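Local coordinates for hypothetical protein BP2299 (Bordetella pertussis Tohama I, PDB 2FQP) that is of unknown function but carries a zinc-binding cupin domain, a double-stranded beta-helix fold, at residues V11-N15 against E16-V20. Residues are numbered along the deposited sequence; the frame is centred on the assembly and turned at random.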
ATOM      1  N   VAL A  11      -8.036  -4.958  -9.839  1.00 13.48           N
ATOM      2  CA  VAL A  11      -6.802  -5.734  -9.591  1.00 12.80           C
ATOM      3  C   VAL A  11      -5.616  -5.075 -10.275  1.00 13.63           C
ATOM      4  O   VAL A  11      -5.592  -4.934 -11.508  1.00 14.30           O
ATOM      5  CB  VAL A  11      -6.974  -7.221 -10.017  1.00 14.50           C
ATOM      6  CG1 VAL A  11      -5.701  -8.010  -9.783  1.00 16.21           C
ATOM      7  CG2 VAL A  11      -8.146  -7.815  -9.253  1.00 17.63           C
ATOM      8  N   GLN A  12      -4.642  -4.632  -9.481  1.00 11.61           N
ATOM      9  CA  GLN A  12      -3.421  -3.988 -10.000  1.00 11.68           C
ATOM     10  C   GLN A  12      -2.261  -4.933 -10.330  1.00  9.98           C
ATOM     11  O   GLN A  12      -1.506  -4.672 -11.277  1.00 12.72           O
ATOM     12  CB  GLN A  12      -2.976  -2.881  -9.030  1.00 11.53           C
ATOM     13  CG  GLN A  12      -3.967  -1.727  -8.942  1.00 12.16           C
ATOM     14  CD  GLN A  12      -3.467  -0.600  -8.048  1.00 12.43           C
ATOM     15  OE1 GLN A  12      -2.485  -0.782  -7.365  1.00 15.18           O
ATOM     16  NE2 GLN A  12      -4.094   0.585  -8.120  1.00 10.89           N
ATOM     17  N   ILE A  13      -2.130  -6.000  -9.539  1.00  8.68           N
ATOM     18  CA  ILE A  13      -1.077  -7.028  -9.613  1.00 12.22           C
ATOM     19  C   ILE A  13      -1.731  -8.344  -9.220  1.00  8.88           C
ATOM     20  O   ILE A  13      -2.524  -8.412  -8.274  1.00 11.98           O
ATOM     21  CB  ILE A  13       0.068  -6.748  -8.615  1.00 10.37           C
ATOM     22  CG1 ILE A  13       0.577  -5.303  -8.759  1.00 13.94           C
ATOM     23  CG2 ILE A  13       1.233  -7.757  -8.805  1.00 14.53           C
ATOM     24  CD1 ILE A  13       1.631  -4.902  -7.799  1.00 14.83           C
ATOM     25  N   ASP A  14      -1.400  -9.415  -9.928  1.00 12.51           N
ATOM     26  CA  ASP A  14      -1.885 -10.731  -9.599  1.00 11.36           C
ATOM     27  C   ASP A  14      -0.827 -11.653 -10.141  1.00 14.54           C
ATOM     28  O   ASP A  14      -0.777 -11.909 -11.346  1.00 16.41           O
ATOM     29  CB  ASP A  14      -3.227 -11.032 -10.265  1.00 13.61           C
ATOM     30  CG  ASP A  14      -3.873 -12.325  -9.745  1.00 18.23           C
ATOM     31  OD1 ASP A  14      -3.357 -12.906  -8.784  1.00 20.15           O
ATOM     32  OD2 ASP A  14      -4.905 -12.753 -10.304  1.00 22.92           O
ATOM     33  N   ASN A  15       0.045 -12.124  -9.273  1.00 12.30           N
ATOM     34  CA  ASN A  15       1.155 -12.987  -9.732  1.00 14.07           C
ATOM     35  C   ASN A  15       1.359 -14.189  -8.800  1.00 11.30           C
ATOM     36  O   ASN A  15       0.469 -14.513  -8.015  1.00 14.87           O
ATOM     37  CB  ASN A  15       2.419 -12.132  -9.937  1.00 13.97           C
ATOM     38  CG  ASN A  15       2.953 -11.561  -8.660  1.00 14.82           C
ATOM     39  OD1 ASN A  15       2.702 -12.079  -7.579  1.00 14.44           O
ATOM     40  ND2 ASN A  15       3.724 -10.493  -8.781  1.00 12.60           N
ATOM     41  N   GLU A  16       2.479 -14.882  -8.936  1.00 14.83           N
ATOM     42  CA  GLU A  16       2.787 -16.042  -8.101  1.00 15.09           C
ATOM     43  C   GLU A  16       2.713 -15.807  -6.602  1.00 15.36           C
ATOM     44  O   GLU A  16       2.430 -16.728  -5.854  1.00 15.77           O
ATOM     45  CB  GLU A  16       4.204 -16.533  -8.397  1.00 20.89           C
ATOM     46  CG  GLU A  16       4.458 -16.867  -9.852  1.00 15.32           C
ATOM     47  CD  GLU A  16       5.135 -15.742 -10.642  1.00 18.87           C
ATOM     48  OE1 GLU A  16       4.794 -14.555 -10.409  1.00 17.19           O
ATOM     49  OE2 GLU A  16       5.998 -16.060 -11.498  1.00 14.80           O
ATOM     50  N   ARG A  17       2.960 -14.566  -6.180  1.00 12.60           N
ATOM     51  CA  ARG A  17       3.187 -14.248  -4.781  1.00 15.86           C
ATOM     52  C   ARG A  17       2.111 -13.411  -4.123  1.00 12.38           C
ATOM     53  O   ARG A  17       1.849 -13.622  -2.943  1.00 13.40           O
ATOM     54  CB  ARG A  17       4.510 -13.503  -4.619  1.00 15.89           C
ATOM     55  CG  ARG A  17       5.708 -14.269  -5.203  1.00 23.92           C
ATOM     56  CD  ARG A  17       6.502 -14.975  -4.122  1.00 27.18           C
ATOM     57  NE  ARG A  17       7.766 -14.297  -3.958  1.00 37.09           N
ATOM     58  CZ  ARG A  17       8.554 -14.382  -2.895  1.00 24.77           C
ATOM     59  NH1 ARG A  17       8.229 -15.114  -1.822  1.00 25.84           N
ATOM     60  NH2 ARG A  17       9.679 -13.700  -2.911  1.00 36.07           N
ATOM     61  N   VAL A  18       1.513 -12.494  -4.885  1.00 11.68           N
ATOM     62  CA  VAL A  18       0.540 -11.530  -4.343  1.00 12.28           C
ATOM     63  C   VAL A  18      -0.581 -11.243  -5.314  1.00 11.35           C
ATOM     64  O   VAL A  18      -0.456 -11.437  -6.525  1.00 12.06           O
ATOM     65  CB  VAL A  18       1.240 -10.164  -3.957  1.00 13.51           C
ATOM     66  CG1 VAL A  18       2.198 -10.363  -2.817  1.00 21.62           C
ATOM     67  CG2 VAL A  18       1.940  -9.564  -5.143  1.00 18.62           C
ATOM     68  N   LYS A  19      -1.711 -10.832  -4.758  1.00 11.34           N
ATOM     69  CA  LYS A  19      -2.782 -10.215  -5.495  1.00 11.80           C
ATOM     70  C   LYS A  19      -3.033  -8.865  -4.842  1.00 11.73           C
ATOM     71  O   LYS A  19      -3.334  -8.800  -3.661  1.00 13.74           O
ATOM     72  CB  LYS A  19      -4.059 -11.052  -5.422  1.00 12.01           C
ATOM     73  CG  LYS A  19      -5.194 -10.526  -6.330  1.00  9.90           C
ATOM     74  CD  LYS A  19      -6.460 -11.330  -6.082  1.00 17.94           C
ATOM     75  CE  LYS A  19      -7.651 -10.894  -6.914  1.00 20.85           C
ATOM     76  NZ  LYS A  19      -8.820 -11.801  -6.619  1.00 20.14           N
ATOM     77  N   VAL A  20      -2.931  -7.802  -5.623  1.00 10.05           N
ATOM     78  CA  VAL A  20      -3.069  -6.449  -5.107  1.00 10.06           C
ATOM     79  C   VAL A  20      -4.287  -5.840  -5.758  1.00  9.29           C
ATOM     80  O   VAL A  20      -4.341  -5.724  -6.962  1.00 10.90           O
ATOM     81  CB  VAL A  20      -1.816  -5.598  -5.413  1.00  9.16           C
ATOM     82  CG1 VAL A  20      -1.963  -4.194  -4.897  1.00 11.01           C
ATOM     83  CG2 VAL A  20      -0.590  -6.243  -4.844  1.00 11.17           C
TER
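Asn15 OD1 accepts two backbone N-H groups, Arg17 N at 2.9 Å and Val18 N at 3.0 Å. The Val18 N-H meets the amide oxygen nearly head-on, whereas that of Arg17 comes in 32° off the amide plane. Asn15 suits this place because its short side chain, with CG between the backbone N and the carbonyl carbon (chi1 66°), folds its oxygen back to make an Asx turn with Arg17 N. Asn15 N donates to Val18 O at 2.9 Å, so main chain and side chain close the loop. Val20 N donates to Ile13 O (2.8 Å), and Val20 O receives Gln12 N (2.8 Å) and, weakly, Ile13 N. Gln12 and Ile13 thus both face Val20 in a classic beta bulge. Beta-branched side chains suit these strands: Ile13 lies alongside Val20, its CB and CD1 each 3.9 Å from Val20 CG2. On the other face, the aliphatic part of Lys19 passes Asp14, whose OD1 forms a salt bridge with Lys95. Gln12, a bulge residue, bonds Ser68 OG and Gly66 O of the second subunit through its amide. The whole is a bulged antiparallel beta hairpin whose first strand is outermost, within this chain, in the cupin's five-stranded sheet.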